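Local coordinates for ribosomal RNA small subunit methyltransferase E (Neisseria gonorrhoeae, PDB 5VM8), which probably transfers a methyl group from S-adenosylmethionine to N3 of a uridine in 16S ribosomal RNA, as other RsmE enzymes of the knotted SPOUT family do, at residues I85-S90 and A236-M241; E163-M168 and A216-V221; E171-I176 and G186-P191. All blocks are in the same frame, centred on the assembly; numbering follows the deposited sequence.

Contact 1: residues I85-S90 and A236-M241; sequences ITLIQS and AAIAAM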
ATOM      1  N   ILE A  85      -6.121   5.900   5.115  1.00 47.14           N
ATOM      2  CA  ILE A  85      -4.790   6.510   5.167  1.00 44.93           C
ATOM      3  C   ILE A  85      -4.165   6.475   3.777  1.00 41.01           C
ATOM      4  O   ILE A  85      -3.895   5.396   3.244  1.00 41.35           O
ATOM      5  CB  ILE A  85      -3.858   5.789   6.153  1.00 39.02           C
ATOM      6  CG1 ILE A  85      -4.493   5.682   7.536  1.00 44.90           C
ATOM      7  CG2 ILE A  85      -2.505   6.512   6.216  1.00 31.38           C
ATOM      8  CD1 ILE A  85      -3.827   4.620   8.408  1.00 44.78           C
ATOM      9  N   THR A  86      -3.861   7.650   3.222  1.00 47.75           N
ATOM     10  CA  THR A  86      -3.019   7.754   2.032  1.00 38.55           C
ATOM     11  C   THR A  86      -1.610   8.096   2.498  1.00 41.70           C
ATOM     12  O   THR A  86      -1.399   9.135   3.130  1.00 48.35           O
ATOM     13  CB  THR A  86      -3.527   8.823   1.060  1.00 40.79           C
ATOM     14  OG1 THR A  86      -4.842   8.486   0.601  1.00 46.05           O
ATOM     15  CG2 THR A  86      -2.562   9.019  -0.134  1.00 34.47           C
ATOM     16  N   LEU A  87      -0.650   7.250   2.144  1.00 40.28           N
ATOM     17  CA  LEU A  87       0.764   7.511   2.393  1.00 39.80           C
ATOM     18  C   LEU A  87       1.323   8.225   1.169  1.00 42.61           C
ATOM     19  O   LEU A  87       1.390   7.645   0.084  1.00 44.21           O
ATOM     20  CB  LEU A  87       1.513   6.207   2.655  1.00 37.74           C
ATOM     21  CG  LEU A  87       3.049   6.225   2.607  1.00 37.33           C
ATOM     22  CD1 LEU A  87       3.648   7.246   3.573  1.00 28.33           C
ATOM     23  CD2 LEU A  87       3.602   4.808   2.876  1.00 39.40           C
ATOM     24  N   ILE A  88       1.667   9.500   1.323  1.00 39.73           N
ATOM     25  CA  ILE A  88       2.417  10.228   0.309  1.00 31.52           C
ATOM     26  C   ILE A  88       3.891  10.099   0.664  1.00 37.33           C
ATOM     27  O   ILE A  88       4.369  10.772   1.585  1.00 35.93           O
ATOM     28  CB  ILE A  88       2.018  11.709   0.236  1.00 39.37           C
ATOM     29  CG1 ILE A  88       0.529  11.891  -0.070  1.00 40.46           C
ATOM     30  CG2 ILE A  88       2.833  12.425  -0.863  1.00 34.45           C
ATOM     31  CD1 ILE A  88       0.174  13.341  -0.317  1.00 42.67           C
ATOM     32  N   GLN A  89       4.621   9.326  -0.145  1.00 39.36           N
ATOM     33  CA  GLN A  89       6.002   8.926   0.103  1.00 39.94           C
ATOM     34  C   GLN A  89       6.916   9.479  -0.988  1.00 42.97           C
ATOM     35  O   GLN A  89       6.745   9.155  -2.169  1.00 40.86           O
ATOM     36  CB  GLN A  89       6.111   7.395   0.130  1.00 35.33           C
ATOM     37  CG  GLN A  89       7.531   6.873   0.299  1.00 27.42           C
ATOM     38  CD  GLN A  89       8.088   7.225   1.660  1.00 34.59           C
ATOM     39  OE1 GLN A  89       7.531   6.801   2.678  1.00 34.78           O
ATOM     40  NE2 GLN A  89       9.163   8.035   1.698  1.00 35.06           N
ATOM     41  N   SER A  90       7.911  10.261  -0.589  1.00 41.34           N
ATOM     42  CA  SER A  90       8.944  10.673  -1.529  1.00 42.28           C
ATOM     43  C   SER A  90       9.789   9.485  -1.950  1.00 43.72           C
ATOM     44  O   SER A  90      10.200   8.680  -1.108  1.00 38.12           O
ATOM     45  CB  SER A  90       9.860  11.729  -0.927  1.00 46.39           C
ATOM     46  OG  SER A  90       9.090  12.699  -0.274  1.00 51.91           O
ATOM     47  N   ALA A 236       5.980   3.154  11.919  1.00 37.59           N
ATOM     48  CA  ALA A 236       5.548   3.322  13.301  1.00 37.55           C
ATOM     49  C   ALA A 236       4.337   4.238  13.379  1.00 34.46           C
ATOM     50  O   ALA A 236       3.424   3.997  14.174  1.00 39.07           O
ATOM     51  CB  ALA A 236       6.697   3.850  14.161  1.00 35.59           C
ATOM     52  N   ALA A 237       4.286   5.263  12.507  1.00 38.23           N
ATOM     53  CA  ALA A 237       3.206   6.243  12.534  1.00 29.83           C
ATOM     54  C   ALA A 237       1.885   5.625  12.109  1.00 33.33           C
ATOM     55  O   ALA A 237       0.848   5.851  12.753  1.00 39.66           O
ATOM     56  CB  ALA A 237       3.563   7.438  11.645  1.00 36.84           C
ATOM     57  N   ILE A 238       1.905   4.832  11.034  1.00 31.65           N
ATOM     58  CA  ILE A 238       0.688   4.168  10.562  1.00 36.41           C
ATOM     59  C   ILE A 238       0.146   3.209  11.623  1.00 40.31           C
ATOM     60  O   ILE A 238      -1.067   3.166  11.872  1.00 48.11           O
ATOM     61  CB  ILE A 238       0.966   3.454   9.224  1.00 32.99           C
ATOM     62  CG1 ILE A 238       1.335   4.493   8.155  1.00 35.04           C
ATOM     63  CG2 ILE A 238      -0.217   2.602   8.790  1.00 33.21           C
ATOM     64  CD1 ILE A 238       1.868   3.931   6.817  1.00 35.79           C
ATOM     65  N   ALA A 239       1.039   2.480  12.309  1.00 34.81           N
ATOM     66  CA  ALA A 239       0.603   1.611  13.403  1.00 41.41           C
ATOM     67  C   ALA A 239       0.013   2.438  14.535  1.00 43.04           C
ATOM     68  O   ALA A 239      -1.007   2.060  15.133  1.00 46.19           O
ATOM     69  CB  ALA A 239       1.766   0.742  13.915  1.00 34.78           C
ATOM     70  N   ALA A 240       0.652   3.566  14.848  1.00 41.14           N
ATOM     71  CA  ALA A 240       0.110   4.478  15.850  1.00 44.79           C
ATOM     72  C   ALA A 240      -1.260   5.005  15.426  1.00 47.98           C
ATOM     73  O   ALA A 240      -2.161   5.162  16.259  1.00 51.53           O
ATOM     74  CB  ALA A 240       1.084   5.641  16.079  1.00 38.95           C
ATOM     75  N   MET A 241      -1.432   5.282  14.130  1.00 44.19           N
ATOM     76  CA  MET A 241      -2.727   5.752  13.640  1.00 39.91           C
ATOM     77  C   MET A 241      -3.789   4.665  13.763  1.00 41.18           C
ATOM     78  O   MET A 241      -4.939   4.953  14.110  1.00 43.55           O
ATOM     79  CB  MET A 241      -2.610   6.207  12.181  1.00 38.85           C
ATOM     80  CG  MET A 241      -1.841   7.485  11.962  1.00 43.03           C
ATOM     81  SD  MET A 241      -1.608   7.872  10.190  1.00 45.95           S
ATOM     82  CE  MET A 241      -0.215   8.973  10.350  1.00 40.46           C
TER
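Ile85 and Ile238 meet at an oblique angle through the ends of their branches, Ile85 CD1 lying 4.2 Å from Ile238 CG2. The same Ile85 methyl also borders Met241, one helical turn further on, coming within 4.3 Å of Met241 CB, so it fits between two side chains of one helix face. Ile238 has a second use: its other branch ends at CD1, 4.4 Å from Leu87 CD2. The reach of Ile85 follows from its torsions: CG1 stands opposite the carbonyl carbon and the outer bond is extended (chi2 162°), which carries CD1 out toward the helix. Around this first shell, Leu87 touches Thr100 and Ser104 of helix 94-106, and Ile238 meets the same Ser104, so two helices share one face of the sheet. Strand 85-90 is held in place by backbone hydrogen bonds to Ala111 on one flank and to Ile195 and Phe197 on the other. This is the layered helix-on-sheet packing of an alpha/beta fold, with the segment 236-241 running nearly antiparallel to the strand at 167° and their axes 11.0 Å apart. Beyond the greasy patch, Gln89 NE2 donates to Ser90 O at 3.1 Å, placing a buried amide. No hydrogen bond crosses between strand and helix and the four touching residues are buried, so the two are joined through hydrophobic burial, on side-chain contacts of 4.2 Å and more.

Contact 2: residues E163-M168 and A216-V221; sequences EALDKM and AGFQAV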
ATOM      1  N   GLU A 163       2.829  19.339  -6.835  1.00 70.66           N
ATOM      2  CA  GLU A 163       1.541  18.999  -7.425  1.00 68.45           C
ATOM      3  C   GLU A 163       0.711  18.130  -6.484  1.00 71.28           C
ATOM      4  O   GLU A 163      -0.516  18.270  -6.430  1.00 81.87           O
ATOM      5  CB  GLU A 163       1.742  18.288  -8.762  1.00 70.56           C
ATOM      6  CG  GLU A 163       0.432  17.947  -9.467  1.00 84.30           C
ATOM      7  CD  GLU A 163       0.610  17.014 -10.652  1.00 88.41           C
ATOM      8  OE1 GLU A 163       1.764  16.850 -11.104  1.00 92.24           O
ATOM      9  OE2 GLU A 163      -0.399  16.437 -11.124  1.00 84.21           O
ATOM     10  N   ALA A 164       1.362  17.234  -5.728  1.00 59.67           N
ATOM     11  CA  ALA A 164       0.654  16.345  -4.811  1.00 69.37           C
ATOM     12  C   ALA A 164       0.072  17.061  -3.593  1.00 78.30           C
ATOM     13  O   ALA A 164      -0.794  16.489  -2.918  1.00 80.40           O
ATOM     14  CB  ALA A 164       1.586  15.232  -4.324  1.00 62.69           C
ATOM     15  N   LEU A 165       0.574  18.253  -3.255  1.00 81.12           N
ATOM     16  CA  LEU A 165       0.077  18.977  -2.085  1.00 82.84           C
ATOM     17  C   LEU A 165      -1.382  19.391  -2.259  1.00 90.41           C
ATOM     18  O   LEU A 165      -2.172  19.355  -1.307  1.00 86.63           O
ATOM     19  CB  LEU A 165       0.951  20.201  -1.815  1.00 76.47           C
ATOM     20  CG  LEU A 165       2.314  19.902  -1.200  1.00 64.54           C
ATOM     21  CD1 LEU A 165       2.979  21.168  -0.734  1.00 63.13           C
ATOM     22  CD2 LEU A 165       2.144  18.974  -0.067  1.00 66.24           C
ATOM     23  N   ASP A 166      -1.749  19.815  -3.460  1.00 97.36           N
ATOM     24  CA  ASP A 166      -3.073  20.341  -3.744  1.00106.02           C
ATOM     25  C   ASP A 166      -4.076  19.249  -4.129  1.00107.93           C
ATOM     26  O   ASP A 166      -5.111  19.559  -4.728  1.00118.34           O
ATOM     27  CB  ASP A 166      -2.974  21.382  -4.864  1.00113.49           C
ATOM     28  CG  ASP A 166      -1.633  22.111  -4.872  1.00114.17           C
ATOM     29  OD1 ASP A 166      -1.109  22.392  -3.774  1.00108.74           O
ATOM     30  OD2 ASP A 166      -1.102  22.400  -5.973  1.00113.96           O
ATOM     31  N   LYS A 167      -3.803  17.983  -3.802  1.00 97.02           N
ATOM     32  CA  LYS A 167      -4.617  16.900  -4.347  1.00 98.00           C
ATOM     33  C   LYS A 167      -5.846  16.575  -3.494  1.00 98.21           C
ATOM     34  O   LYS A 167      -6.960  16.492  -4.020  1.00104.42           O
ATOM     35  CB  LYS A 167      -3.747  15.647  -4.531  1.00 92.38           C
ATOM     36  N   MET A 168      -5.673  16.392  -2.194  1.00 88.16           N
ATOM     37  CA  MET A 168      -6.748  15.899  -1.345  1.00 87.31           C
ATOM     38  C   MET A 168      -7.746  17.010  -1.034  1.00 92.00           C
ATOM     39  O   MET A 168      -7.435  18.197  -1.176  1.00 88.15           O
ATOM     40  CB  MET A 168      -6.179  15.289  -0.055  1.00 79.85           C
ATOM     41  CG  MET A 168      -5.578  16.264   0.945  1.00 74.32           C
ATOM     42  SD  MET A 168      -4.179  17.215   0.317  1.00 71.83           S
ATOM     43  CE  MET A 168      -3.080  15.940  -0.312  1.00 68.14           C
ATOM     44  N   ALA A 216       0.011  24.619   2.595  1.00 44.48           N
ATOM     45  CA  ALA A 216      -1.061  23.752   2.102  1.00 48.82           C
ATOM     46  C   ALA A 216      -1.947  23.200   3.223  1.00 49.32           C
ATOM     47  O   ALA A 216      -2.809  22.361   2.956  1.00 47.74           O
ATOM     48  CB  ALA A 216      -0.488  22.581   1.300  1.00 44.22           C
ATOM     49  N   GLY A 217      -1.739  23.626   4.463  1.00 48.41           N
ATOM     50  CA  GLY A 217      -2.558  23.178   5.567  1.00 47.22           C
ATOM     51  C   GLY A 217      -2.099  21.907   6.249  1.00 49.27           C
ATOM     52  O   GLY A 217      -2.876  21.323   7.005  1.00 48.39           O
ATOM     53  N   PHE A 218      -0.866  21.467   6.016  1.00 40.18           N
ATOM     54  CA  PHE A 218      -0.356  20.258   6.637  1.00 35.96           C
ATOM     55  C   PHE A 218       0.135  20.526   8.046  1.00 45.23           C
ATOM     56  O   PHE A 218       0.805  21.534   8.299  1.00 48.35           O
ATOM     57  CB  PHE A 218       0.788  19.676   5.821  1.00 36.12           C
ATOM     58  CG  PHE A 218       0.335  18.848   4.670  1.00 37.95           C
ATOM     59  CD1 PHE A 218      -0.074  19.468   3.472  1.00 39.87           C
ATOM     60  CD2 PHE A 218       0.329  17.464   4.761  1.00 34.22           C
ATOM     61  CE1 PHE A 218      -0.496  18.711   2.395  1.00 45.32           C
ATOM     62  CE2 PHE A 218      -0.080  16.696   3.693  1.00 38.36           C
ATOM     63  CZ  PHE A 218      -0.488  17.316   2.498  1.00 45.04           C
ATOM     64  N   GLN A 219      -0.211  19.622   8.969  1.00 42.37           N
ATOM     65  CA  GLN A 219       0.267  19.689  10.343  1.00 42.25           C
ATOM     66  C   GLN A 219       1.483  18.781  10.485  1.00 43.51           C
ATOM     67  O   GLN A 219       1.446  17.608  10.071  1.00 43.25           O
ATOM     68  CB  GLN A 219      -0.812  19.288  11.348  1.00 38.91           C
ATOM     69  CG  GLN A 219      -0.280  19.118  12.795  1.00 48.24           C
ATOM     70  CD  GLN A 219       0.287  20.412  13.424  1.00 51.15           C
ATOM     71  OE1 GLN A 219      -0.437  21.384  13.650  1.00 51.59           O
ATOM     72  NE2 GLN A 219       1.579  20.405  13.725  1.00 51.56           N
ATOM     73  N   ALA A 220       2.566  19.344  11.023  1.00 43.40           N
ATOM     74  CA  ALA A 220       3.792  18.600  11.276  1.00 46.50           C
ATOM     75  C   ALA A 220       3.667  17.795  12.576  1.00 48.81           C
ATOM     76  O   ALA A 220       3.229  18.323  13.607  1.00 50.79           O
ATOM     77  CB  ALA A 220       4.982  19.557  11.323  1.00 39.19           C
ATOM     78  N   VAL A 221       4.047  16.518  12.517  1.00 46.24           N
ATOM     79  CA  VAL A 221       3.864  15.564  13.617  1.00 47.95           C
ATOM     80  C   VAL A 221       5.173  14.855  13.938  1.00 47.82           C
ATOM     81  O   VAL A 221       5.991  14.599  13.047  1.00 44.86           O
ATOM     82  CB  VAL A 221       2.793  14.493  13.312  1.00 39.47           C
ATOM     83  CG1 VAL A 221       1.391  15.102  13.282  1.00 37.89           C
ATOM     84  CG2 VAL A 221       3.123  13.804  12.009  1.00 29.33           C
TER
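Leu165 lays its CD2 methyl obliquely against the ring of Phe218, 3.6 Å from Phe218 CE1 and 4.0 Å from Phe218 CZ. Closer to its backbone, Leu165 CB packs 4.2 Å from Ala216 CB. The Ala216 methyl itself lies in the plane of the Phe218 ring, at its edge. The Met168 and Phe218 side chains approach from opposite directions, and Met168 CE lies on the other side of the ring plane from Leu165 CD2. That methyl is 4.1 Å from Phe218 CZ, and the Met168 sulfur stands 5.3 Å from the ring centroid, 59° off the normal, a Met-aromatic contact of oblique geometry. A chain bent at both chi2 and chi3 turns the methyl back toward the ring. The arrangement belongs to a junction in the parallel sheet of the SPOUT domain, where helix 207-215 ends and strand 219-222 begins. Gly217, with its positive phi, closes the helix with a Schellman motif. Phe218 comes next, with CG opposite its carbonyl carbon (chi1 -82°), and points toward the end of helix 161-165 and the loop that follows. Met198 of strand 195-199 touches both Leu165 and Phe218, while Lys174 of strand 173-177 touches Phe218 and Met168.

Contact 3: residues E171-I176 and G186-P191; sequences ENTKLI and GDIRHP
Ile188 extends its CD1 methyl into the angle between two strand residues, meeting Thr173 CG2 at 3.9 Å and Leu175 CD2 at 4.0 Å. Both encounters are tip to tip, the side chains reaching from strand and loop toward each other. Ile188 achieves this from the crowded position, with CG1 between its backbone N and carbonyl carbon (chi1 79°), while a nearly extended chi2 of 163° pushes CD1 outward. Thr173 divides its two branches between partners. Its CG2, lying opposite the backbone N, takes the isoleucine methyl; its OG1, beside that N, rests on the proline, 3.3 Å from Pro191 CB and 3.5 Å from Pro191 CA. The latter is packing of an oxygen against ring and backbone carbons, with the two side chains crossing at a slant. Leu175 straddles the isoleucine end, for Leu175 CD1 also comes to 4.1 Å from Ile188 CD1. The loop 186-191 thus folds back over strand 173-177 on the way from strand 182-184 to strand 195-199, which pairs with 173-177 directly. Val221 of strand 219-222 meets both Ile188 and Leu175, and Trp245, just after helix 232-244, packs on Pro191 and stacks edge-to-face with His190.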
ATOM      1  N   GLU A 171     -11.035  19.081   3.765  1.00 72.58           N
ATOM      2  CA  GLU A 171     -11.485  18.499   5.027  1.00 72.40           C
ATOM      3  C   GLU A 171     -10.594  17.361   5.523  1.00 63.01           C
ATOM      4  O   GLU A 171     -10.709  16.982   6.692  1.00 60.86           O
ATOM      5  CB  GLU A 171     -12.945  18.026   4.898  1.00 70.25           C
ATOM      6  N   ASN A 172      -9.694  16.837   4.691  1.00 58.68           N
ATOM      7  CA  ASN A 172      -8.821  15.752   5.120  1.00 59.08           C
ATOM      8  C   ASN A 172      -7.895  16.197   6.244  1.00 56.98           C
ATOM      9  O   ASN A 172      -7.624  17.383   6.433  1.00 63.13           O
ATOM     10  CB  ASN A 172      -8.011  15.220   3.936  1.00 63.77           C
ATOM     11  CG  ASN A 172      -8.711  14.073   3.218  1.00 73.01           C
ATOM     12  OD1 ASN A 172      -9.909  13.851   3.401  1.00 79.29           O
ATOM     13  ND2 ASN A 172      -7.973  13.357   2.374  1.00 73.91           N
ATOM     14  N   THR A 173      -7.447  15.223   7.024  1.00 54.69           N
ATOM     15  CA  THR A 173      -6.413  15.437   8.024  1.00 48.22           C
ATOM     16  C   THR A 173      -5.067  15.296   7.335  1.00 43.45           C
ATOM     17  O   THR A 173      -4.765  14.243   6.760  1.00 42.50           O
ATOM     18  CB  THR A 173      -6.574  14.439   9.183  1.00 50.97           C
ATOM     19  OG1 THR A 173      -7.730  14.808   9.960  1.00 56.32           O
ATOM     20  CG2 THR A 173      -5.338  14.435  10.097  1.00 43.72           C
ATOM     21  N   LYS A 174      -4.289  16.361   7.346  1.00 43.47           N
ATOM     22  CA  LYS A 174      -3.107  16.498   6.501  1.00 45.96           C
ATOM     23  C   LYS A 174      -1.890  16.601   7.409  1.00 46.83           C
ATOM     24  O   LYS A 174      -1.732  17.582   8.148  1.00 50.66           O
ATOM     25  CB  LYS A 174      -3.250  17.701   5.572  1.00 45.17           C
ATOM     26  CG  LYS A 174      -4.564  17.661   4.786  1.00 48.86           C
ATOM     27  CD  LYS A 174      -4.651  18.779   3.720  1.00 54.74           C
ATOM     28  CE  LYS A 174      -5.214  20.085   4.277  1.00 56.15           C
ATOM     29  NZ  LYS A 174      -6.678  20.011   4.521  1.00 57.70           N
ATOM     30  N   LEU A 175      -1.057  15.574   7.356  1.00 45.04           N
ATOM     31  CA  LEU A 175       0.029  15.347   8.286  1.00 37.97           C
ATOM     32  C   LEU A 175       1.333  15.231   7.511  1.00 46.49           C
ATOM     33  O   LEU A 175       1.384  14.570   6.470  1.00 49.74           O
ATOM     34  CB  LEU A 175      -0.235  14.060   9.086  1.00 36.93           C
ATOM     35  CG  LEU A 175      -1.553  14.096   9.867  1.00 45.89           C
ATOM     36  CD1 LEU A 175      -1.715  12.840  10.703  1.00 49.62           C
ATOM     37  CD2 LEU A 175      -1.687  15.353  10.762  1.00 38.99           C
ATOM     38  N   ILE A 176       2.383  15.874   8.021  1.00 36.78           N
ATOM     39  CA  ILE A 176       3.729  15.709   7.502  1.00 36.31           C
ATOM     40  C   ILE A 176       4.647  15.357   8.664  1.00 45.55           C
ATOM     41  O   ILE A 176       4.582  15.992   9.727  1.00 47.74           O
ATOM     42  CB  ILE A 176       4.213  16.968   6.740  1.00 37.13           C
ATOM     43  CG1 ILE A 176       5.615  16.743   6.196  1.00 36.78           C
ATOM     44  CG2 ILE A 176       4.152  18.219   7.612  1.00 38.58           C
ATOM     45  CD1 ILE A 176       6.165  17.895   5.336  1.00 37.80           C
ATOM     46  N   GLY A 186      -0.600  12.081  18.602  1.00 60.17           N
ATOM     47  CA  GLY A 186      -1.753  11.914  19.466  1.00 61.94           C
ATOM     48  C   GLY A 186      -2.412  13.232  19.821  1.00 68.89           C
ATOM     49  O   GLY A 186      -3.639  13.301  19.963  1.00 75.89           O
ATOM     50  N   ASP A 187      -1.625  14.302  19.912  1.00 70.01           N
ATOM     51  CA  ASP A 187      -2.114  15.622  20.302  1.00 70.54           C
ATOM     52  C   ASP A 187      -2.778  16.381  19.160  1.00 68.89           C
ATOM     53  O   ASP A 187      -3.095  17.555  19.348  1.00 72.98           O
ATOM     54  CB  ASP A 187      -0.972  16.469  20.868  1.00 71.28           C
ATOM     55  CG  ASP A 187      -0.378  15.881  22.124  1.00 79.51           C
ATOM     56  OD1 ASP A 187      -1.100  15.197  22.872  1.00 83.97           O
ATOM     57  OD2 ASP A 187       0.820  16.111  22.373  1.00 83.70           O
ATOM     58  N   ILE A 188      -2.985  15.760  17.988  1.00 67.78           N
ATOM     59  CA  ILE A 188      -3.634  16.443  16.870  1.00 64.71           C
ATOM     60  C   ILE A 188      -5.134  16.364  17.055  1.00 65.80           C
ATOM     61  O   ILE A 188      -5.647  15.473  17.734  1.00 67.41           O
ATOM     62  CB  ILE A 188      -3.265  15.869  15.480  1.00 59.88           C
ATOM     63  CG1 ILE A 188      -4.069  14.600  15.208  1.00 54.81           C
ATOM     64  CG2 ILE A 188      -1.763  15.675  15.271  1.00 55.25           C
ATOM     65  CD1 ILE A 188      -4.097  14.193  13.767  1.00 47.23           C
ATOM     66  N   ARG A 189      -5.829  17.345  16.478  1.00 68.87           N
ATOM     67  CA  ARG A 189      -7.282  17.345  16.484  1.00 66.50           C
ATOM     68  C   ARG A 189      -7.758  15.992  15.986  1.00 70.99           C
ATOM     69  O   ARG A 189      -7.210  15.451  15.025  1.00 71.48           O
ATOM     70  CB  ARG A 189      -7.801  18.461  15.571  1.00 59.67           C
ATOM     71  CG  ARG A 189      -9.207  18.912  15.828  1.00 67.37           C
ATOM     72  CD  ARG A 189      -9.816  19.655  14.632  1.00 70.15           C
ATOM     73  NE  ARG A 189      -9.531  21.092  14.592  1.00 60.08           N
ATOM     74  CZ  ARG A 189     -10.218  22.017  15.249  1.00 62.28           C
ATOM     75  NH1 ARG A 189     -11.234  21.662  16.025  1.00 73.93           N
ATOM     76  NH2 ARG A 189      -9.889  23.301  15.137  1.00 66.29           N
ATOM     77  N   HIS A 190      -8.737  15.418  16.681  1.00 76.21           N
ATOM     78  CA  HIS A 190      -9.226  14.096  16.327  1.00 79.78           C
ATOM     79  C   HIS A 190      -9.644  14.079  14.868  1.00 73.09           C
ATOM     80  O   HIS A 190     -10.501  14.878  14.468  1.00 79.88           O
ATOM     81  CB  HIS A 190     -10.406  13.697  17.214  1.00 94.26           C
ATOM     82  CG  HIS A 190     -10.724  12.228  17.175  1.00 99.78           C
ATOM     83  ND1 HIS A 190     -11.545  11.667  16.218  1.00 99.95           N
ATOM     84  CD2 HIS A 190     -10.324  11.208  17.970  1.00 99.98           C
ATOM     85  CE1 HIS A 190     -11.634  10.365  16.424  1.00100.29           C
ATOM     86  NE2 HIS A 190     -10.905  10.061  17.483  1.00101.17           N
ATOM     87  N   PRO A 191      -9.045  13.249  14.027  1.00 71.83           N
ATOM     88  CA  PRO A 191      -9.438  13.225  12.618  1.00 68.01           C
ATOM     89  C   PRO A 191     -10.861  12.721  12.487  1.00 69.41           C
ATOM     90  O   PRO A 191     -11.262  11.775  13.161  1.00 76.21           O
ATOM     91  CB  PRO A 191      -8.428  12.274  11.963  1.00 68.95           C
ATOM     92  CG  PRO A 191      -7.814  11.494  13.099  1.00 74.35           C
ATOM     93  CD  PRO A 191      -7.885  12.378  14.311  1.00 76.37           C
TER

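In the fold
The three contacts pack against one parallel sheet, contacts 1 and 3 on one face and contact 2 on the other. Centres of contacts 1 and 3 lie about 12 Å apart, and their helix and strand meet directly where Met241 CE comes 4.2 Å from Leu175 CD1. Contact 2, about 14 Å centre to centre from contact 1, touches it through Ile88 CD1 and Met168 CE, also 4.2 Å apart. Contacts 2 and 3, about 11 Å apart, share neighbouring strands, with a probable hydrogen bond from Gln219 N to Lys174 O of 2.7 Å. The protein is knotted and binds S-adenosylmethionine; in SPOUT enzymes the knot forms the cofactor pocket, within the domain to which all three contacts belong.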